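Local coordinates for probable chemoreceptor (Methyl-accepting chemotaxis) transmembrane protein (Rhizobium meliloti, PDB 6D8V) that senses quaternary ammonium compounds through its sensory domain and probably passes the signal to the chemotaxis machinery of the cell, at residues 102-116 with 141-153. Numbering follows the deposited sequence.
With PBE (1,1-dimethyl-prolinium), chain C.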
loop_
_atom_site.group_PDB
_atom_site.type_symbol
_atom_site.label_atom_id
_atom_site.label_comp_id
_atom_site.label_asym_id
_atom_site.label_seq_id
_atom_site.Cartn_x
_atom_site.Cartn_y
_atom_site.Cartn_z
ATOM N N TYR A 102 9.116 -10.258 -10.144
ATOM C CA TYR A 102 9.010 -9.121 -9.232
ATOM C C TYR A 102 10.044 -8.065 -9.602
ATOM O O TYR A 102 11.242 -8.268 -9.385
ATOM C CB TYR A 102 9.192 -9.576 -7.792
ATOM C CG TYR A 102 9.054 -8.459 -6.784
ATOM C CD1 TYR A 102 8.244 -7.360 -7.042
ATOM C CD2 TYR A 102 9.731 -8.508 -5.571
ATOM C CE1 TYR A 102 8.118 -6.340 -6.121
ATOM C CE2 TYR A 102 9.610 -7.493 -4.648
ATOM C CZ TYR A 102 8.806 -6.411 -4.925
ATOM O OH TYR A 102 8.686 -5.400 -3.997
ATOM N N TRP A 103 9.578 -6.939 -10.131
ATOM C CA TRP A 103 10.412 -5.757 -10.300
ATOM C C TRP A 103 10.289 -4.876 -9.064
ATOM O O TRP A 103 9.178 -4.581 -8.617
ATOM C CB TRP A 103 10.006 -4.972 -11.548
ATOM C CG TRP A 103 10.313 -5.666 -12.841
ATOM C CD1 TRP A 103 9.442 -6.363 -13.625
ATOM C CD2 TRP A 103 11.584 -5.723 -13.503
ATOM N NE1 TRP A 103 10.090 -6.850 -14.734
ATOM C CE2 TRP A 103 11.406 -6.473 -14.682
ATOM C CE3 TRP A 103 12.855 -5.216 -13.211
ATOM C CZ2 TRP A 103 12.448 -6.725 -15.569
ATOM C CZ3 TRP A 103 13.887 -5.467 -14.093
ATOM C CH2 TRP A 103 13.679 -6.215 -15.258
ATOM N N SER A 104 11.430 -4.459 -8.520
ATOM C CA SER A 104 11.463 -3.670 -7.297
ATOM C C SER A 104 12.642 -2.713 -7.361
ATOM O O SER A 104 13.496 -2.801 -8.248
ATOM C CB SER A 104 11.571 -4.565 -6.062
ATOM O OG SER A 104 12.755 -5.350 -6.116
ATOM N N LYS A 105 12.690 -1.796 -6.407
ATOM C CA LYS A 105 13.840 -0.921 -6.262
ATOM C C LYS A 105 14.822 -1.506 -5.254
ATOM O O LYS A 105 14.445 -2.220 -4.321
ATOM C CB LYS A 105 13.418 0.482 -5.830
ATOM C CG LYS A 105 12.332 1.072 -6.698
ATOM C CD LYS A 105 12.648 2.494 -7.125
ATOM C CE LYS A 105 11.507 3.041 -7.957
ATOM N NZ LYS A 105 10.238 3.038 -7.167
ATOM N N ASP A 106 16.091 -1.212 -5.469
ATOM C CA ASP A 106 17.154 -1.669 -4.600
ATOM C C ASP A 106 17.604 -0.510 -3.704
ATOM O O ASP A 106 16.948 0.540 -3.653
ATOM C CB ASP A 106 18.292 -2.237 -5.452
ATOM C CG ASP A 106 18.974 -1.173 -6.278
ATOM O OD1 ASP A 106 18.435 -0.050 -6.356
ATOM O OD2 ASP A 106 20.056 -1.448 -6.838
ATOM N N ARG A 107 18.734 -0.688 -3.008
ATOM C CA ARG A 107 19.201 0.330 -2.074
ATOM C C ARG A 107 19.572 1.629 -2.776
ATOM O O ARG A 107 19.486 2.700 -2.168
ATOM C CB ARG A 107 20.411 -0.179 -1.290
ATOM C CG ARG A 107 20.475 -1.677 -1.084
ATOM C CD ARG A 107 21.351 -2.352 -2.132
ATOM N NE ARG A 107 21.601 -3.751 -1.797
ATOM C CZ ARG A 107 22.658 -4.181 -1.117
ATOM N NH1 ARG A 107 23.578 -3.319 -0.703
ATOM N NH2 ARG A 107 22.799 -5.473 -0.854
ATOM N N ASN A 108 20.010 1.557 -4.033
ATOM C CA ASN A 108 20.529 2.717 -4.745
ATOM C C ASN A 108 19.492 3.392 -5.632
ATOM O O ASN A 108 19.842 4.324 -6.364
ATOM C CB ASN A 108 21.738 2.321 -5.602
ATOM C CG ASN A 108 22.807 1.582 -4.817
ATOM O OD1 ASN A 108 23.563 2.181 -4.051
ATOM N ND2 ASN A 108 22.892 0.276 -5.029
ATOM N N GLY A 109 18.237 2.950 -5.592
ATOM C CA GLY A 109 17.206 3.538 -6.423
ATOM C C GLY A 109 17.170 3.048 -7.853
ATOM O O GLY A 109 16.758 3.801 -8.740
ATOM N N ASN A 110 17.606 1.820 -8.111
ATOM C CA ASN A 110 17.546 1.206 -9.429
ATOM C C ASN A 110 16.593 0.015 -9.384
ATOM O O ASN A 110 16.146 -0.408 -8.315
ATOM C CB ASN A 110 18.944 0.783 -9.910
ATOM C CG ASN A 110 19.719 1.933 -10.545
ATOM O OD1 ASN A 110 20.454 2.655 -9.869
ATOM N ND2 ASN A 110 19.550 2.108 -11.850
ATOM N N ILE A 111 16.261 -0.522 -10.556
ATOM C CA ILE A 111 15.243 -1.561 -10.685
ATOM C C ILE A 111 15.919 -2.908 -10.869
ATOM O O ILE A 111 16.849 -3.042 -11.675
ATOM C CB ILE A 111 14.283 -1.280 -11.851
ATOM C CG1 ILE A 111 13.791 0.171 -11.799
ATOM C CG2 ILE A 111 13.109 -2.251 -11.809
ATOM C CD1 ILE A 111 14.534 1.103 -12.761
ATOM N N GLN A 112 15.438 -3.909 -10.140
ATOM C CA GLN A 112 15.994 -5.251 -10.202
ATOM C C GLN A 112 14.865 -6.259 -10.309
ATOM O O GLN A 112 13.734 -6.000 -9.882
ATOM C CB GLN A 112 16.837 -5.572 -8.971
ATOM C CG GLN A 112 16.043 -5.414 -7.691
ATOM C CD GLN A 112 16.809 -5.845 -6.469
ATOM O OE1 GLN A 112 18.012 -5.610 -6.359
ATOM N NE2 GLN A 112 16.116 -6.483 -5.537
ATOM N N LEU A 113 15.192 -7.421 -10.862
ATOM C CA LEU A 113 14.239 -8.506 -11.032
ATOM C C LEU A 113 14.407 -9.488 -9.879
ATOM O O LEU A 113 15.417 -10.193 -9.805
ATOM C CB LEU A 113 14.456 -9.206 -12.372
ATOM C CG LEU A 113 13.235 -9.796 -13.078
ATOM C CD1 LEU A 113 13.680 -10.541 -14.331
ATOM C CD2 LEU A 113 12.432 -10.707 -12.159
ATOM N N SER A 114 13.422 -9.543 -8.995
ATOM C CA SER A 114 13.478 -10.421 -7.840
ATOM C C SER A 114 12.565 -11.628 -8.059
ATOM O O SER A 114 12.111 -11.903 -9.173
ATOM C CB SER A 114 13.105 -9.638 -6.578
ATOM O OG SER A 114 13.766 -8.383 -6.555
ATOM N N THR A 115 12.311 -12.369 -6.986
ATOM C CA THR A 115 11.347 -13.459 -7.002
ATOM C C THR A 115 10.956 -13.743 -5.563
ATOM O O THR A 115 11.742 -13.506 -4.641
ATOM C CB THR A 115 11.900 -14.721 -7.673
ATOM O OG1 THR A 115 12.275 -14.423 -9.023
ATOM C CG2 THR A 115 10.846 -15.815 -7.684
ATOM N N PHE A 116 9.735 -14.236 -5.379
ATOM C CA PHE A 116 9.155 -14.373 -4.052
ATOM C C PHE A 116 8.397 -15.690 -3.955
ATOM O O PHE A 116 8.150 -16.369 -4.956
ATOM C CB PHE A 116 8.237 -13.193 -3.733
ATOM C CG PHE A 116 7.154 -12.972 -4.752
ATOM C CD1 PHE A 116 7.430 -12.333 -5.952
ATOM C CD2 PHE A 116 5.861 -13.390 -4.503
ATOM C CE1 PHE A 116 6.432 -12.128 -6.890
ATOM C CE2 PHE A 116 4.861 -13.186 -5.433
ATOM C CZ PHE A 116 5.146 -12.556 -6.629
ATOM N N LEU A 141 6.088 -6.574 5.909
ATOM C CA LEU A 141 7.478 -6.583 5.483
ATOM C C LEU A 141 7.634 -7.478 4.260
ATOM O O LEU A 141 7.391 -8.686 4.336
ATOM C CB LEU A 141 8.376 -7.073 6.620
ATOM C CG LEU A 141 9.802 -7.428 6.198
ATOM C CD1 LEU A 141 10.518 -6.197 5.659
ATOM C CD2 LEU A 141 10.619 -8.072 7.312
ATOM N N ALA A 142 8.056 -6.888 3.144
ATOM C CA ALA A 142 8.201 -7.600 1.879
ATOM C C ALA A 142 9.427 -8.515 1.879
ATOM O O ALA A 142 10.472 -8.178 2.442
ATOM C CB ALA A 142 8.302 -6.605 0.724
ATOM N N GLU A 143 9.291 -9.668 1.205
ATOM C CA GLU A 143 10.326 -10.699 1.124
ATOM C C GLU A 143 11.268 -10.515 -0.061
ATOM O O GLU A 143 12.490 -10.548 0.103
ATOM C CB GLU A 143 9.692 -12.093 1.032
ATOM C CG GLU A 143 10.643 -13.146 0.430
ATOM C CD GLU A 143 9.947 -14.447 0.067
ATOM O OE1 GLU A 143 8.800 -14.652 0.521
ATOM O OE2 GLU A 143 10.547 -15.259 -0.673
ATOM N N GLY A 144 10.728 -10.367 -1.264
ATOM C CA GLY A 144 11.559 -10.392 -2.453
ATOM C C GLY A 144 12.352 -9.126 -2.704
ATOM O O GLY A 144 13.114 -9.079 -3.675
ATOM N N THR A 145 12.186 -8.105 -1.870
ATOM C CA THR A 145 12.904 -6.857 -2.077
ATOM C C THR A 145 14.394 -7.054 -1.810
ATOM O O THR A 145 14.800 -7.889 -0.998
ATOM C CB THR A 145 12.340 -5.760 -1.172
ATOM O OG1 THR A 145 12.414 -6.178 0.199
ATOM C CG2 THR A 145 10.890 -5.489 -1.524
ATOM N N ASP A 146 15.212 -6.286 -2.526
ATOM C CA ASP A 146 16.652 -6.282 -2.305
ATOM C C ASP A 146 16.933 -6.184 -0.817
ATOM O O ASP A 146 17.420 -7.131 -0.188
ATOM C CB ASP A 146 17.309 -5.115 -3.046
ATOM C CG ASP A 146 18.793 -5.008 -2.766
ATOM O OD1 ASP A 146 19.362 -5.956 -2.183
ATOM O OD2 ASP A 146 19.390 -3.978 -3.133
ATOM N N VAL A 147 16.605 -5.035 -0.249
ATOM C CA VAL A 147 16.752 -4.818 1.182
ATOM C C VAL A 147 15.368 -4.904 1.811
ATOM O O VAL A 147 14.386 -4.425 1.224
ATOM C CB VAL A 147 17.441 -3.477 1.462
ATOM C CG1 VAL A 147 17.005 -2.921 2.793
ATOM C CG2 VAL A 147 18.945 -3.657 1.408
ATOM N N PRO A 148 15.244 -5.528 2.979
ATOM C CA PRO A 148 13.948 -5.584 3.662
ATOM C C PRO A 148 13.301 -4.209 3.731
ATOM O O PRO A 148 13.925 -3.224 4.142
ATOM C CB PRO A 148 14.311 -6.113 5.055
ATOM C CG PRO A 148 15.570 -6.885 4.850
ATOM C CD PRO A 148 16.308 -6.219 3.726
ATOM N N THR A 149 12.039 -4.140 3.317
ATOM C CA THR A 149 11.336 -2.867 3.281
ATOM C C THR A 149 9.864 -3.097 3.589
ATOM O O THR A 149 9.254 -4.044 3.089
ATOM C CB THR A 149 11.501 -2.170 1.920
ATOM O OG1 THR A 149 11.249 -3.106 0.870
ATOM C CG2 THR A 149 12.909 -1.610 1.760
ATOM N N THR A 150 9.298 -2.212 4.401
ATOM C CA THR A 150 7.897 -2.302 4.794
ATOM C C THR A 150 7.016 -1.558 3.791
ATOM O O THR A 150 7.236 -0.376 3.513
ATOM C CB THR A 150 7.716 -1.729 6.197
ATOM O OG1 THR A 150 8.275 -0.410 6.241
ATOM C CG2 THR A 150 8.439 -2.589 7.208
ATOM N N MET A 151 6.018 -2.251 3.254
ATOM C CA MET A 151 5.223 -1.711 2.161
ATOM C C MET A 151 3.782 -2.188 2.295
ATOM O O MET A 151 3.485 -3.153 3.008
ATOM C CB MET A 151 5.769 -2.158 0.805
ATOM C CG MET A 151 5.703 -3.667 0.656
ATOM S SD MET A 151 6.356 -4.296 -0.882
ATOM C CE MET A 151 8.022 -3.635 -0.854
ATOM N N THR A 152 2.891 -1.493 1.591
ATOM C CA THR A 152 1.521 -1.921 1.369
ATOM C C THR A 152 1.347 -2.249 -0.108
ATOM O O THR A 152 1.981 -1.628 -0.967
ATOM C CB THR A 152 0.525 -0.827 1.775
ATOM O OG1 THR A 152 -0.809 -1.339 1.679
ATOM C CG2 THR A 152 0.662 0.372 0.856
ATOM N N SER A 153 0.479 -3.216 -0.409
ATOM C CA SER A 153 0.354 -3.724 -1.769
ATOM C C SER A 153 -1.075 -3.600 -2.282
ATOM O O SER A 153 -2.028 -3.992 -1.599
ATOM C CB SER A 153 0.820 -5.174 -1.849
ATOM O OG SER A 153 2.220 -5.241 -1.740
HETATM N N PBE C . 5.880 -8.813 -3.069
HETATM C CD PBE C . 4.618 -8.859 -3.403
HETATM C CA PBE C . 5.844 -9.423 -1.677
HETATM C CB PBE C . 4.872 -10.651 -1.894
HETATM C CG PBE C . 4.061 -10.270 -2.784
HETATM C CE PBE C . 6.680 -9.617 -4.017
HETATM C CF PBE C . 6.353 -7.415 -3.021
HETATM C C PBE C . 7.111 -9.837 -1.118
HETATM O O PBE C . 7.121 -10.637 -0.143
HETATM O OXT PBE C . 8.200 -9.392 -1.568
#
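Between the ring of Tyr-102 and the loop 143-145 the contact is edge-on: Gly-144 C and Thr-145 N lie at the rim of the ring, near its plane. One face of that ring carries the ligand, methyl CE of 1,1-dimethyl-prolinium sitting 3.5 Å above the plane over the centre; the opposite face is covered near its rim by Ser-104 CB. CG anti to the backbone N (chi1 -178°) lays the Tyr-102 ring beside the loop, where its OH meets Thr-145 CG2 at 3.3 Å. The ring of Phe-116 takes the same methyl on one face, off-centre, with CD1 3.4 Å from CE, so methyl CE sits in the corner formed by the two rings, and the ammonium meets both in a cation-pi arrangement. Met-151 adds its SD beside methyl CF. At the other end of the ligand two successive backbone amides grip the carboxylate, one per oxygen: Glu-143 N to O and Gly-144 N to OXT, both 2.7 Å and close to straight. Farther along the loop, Asp-146 fits between Arg-107 and the Gln-112 amide, which lies against Asp-146 CB and gives an NE2 hydrogen bond to Ser-114 OG. The guanidinium and carboxylate are nearly coplanar (25° apart); Arg-107 NE bonds to Asp-146 OD1 at 3.2 Å on its syn side, while Val-147 CG2 covers one guanidinium face. The hairpin 102-116 and the loop joining strands 140-142 and 149-160 thus form one wall of the pocket, which Trp-72, Trp-124, Tyr-140 and Asp-171 complete: an aromatic box for quaternary ammonium in a Cache-type (PDC) sensor domain.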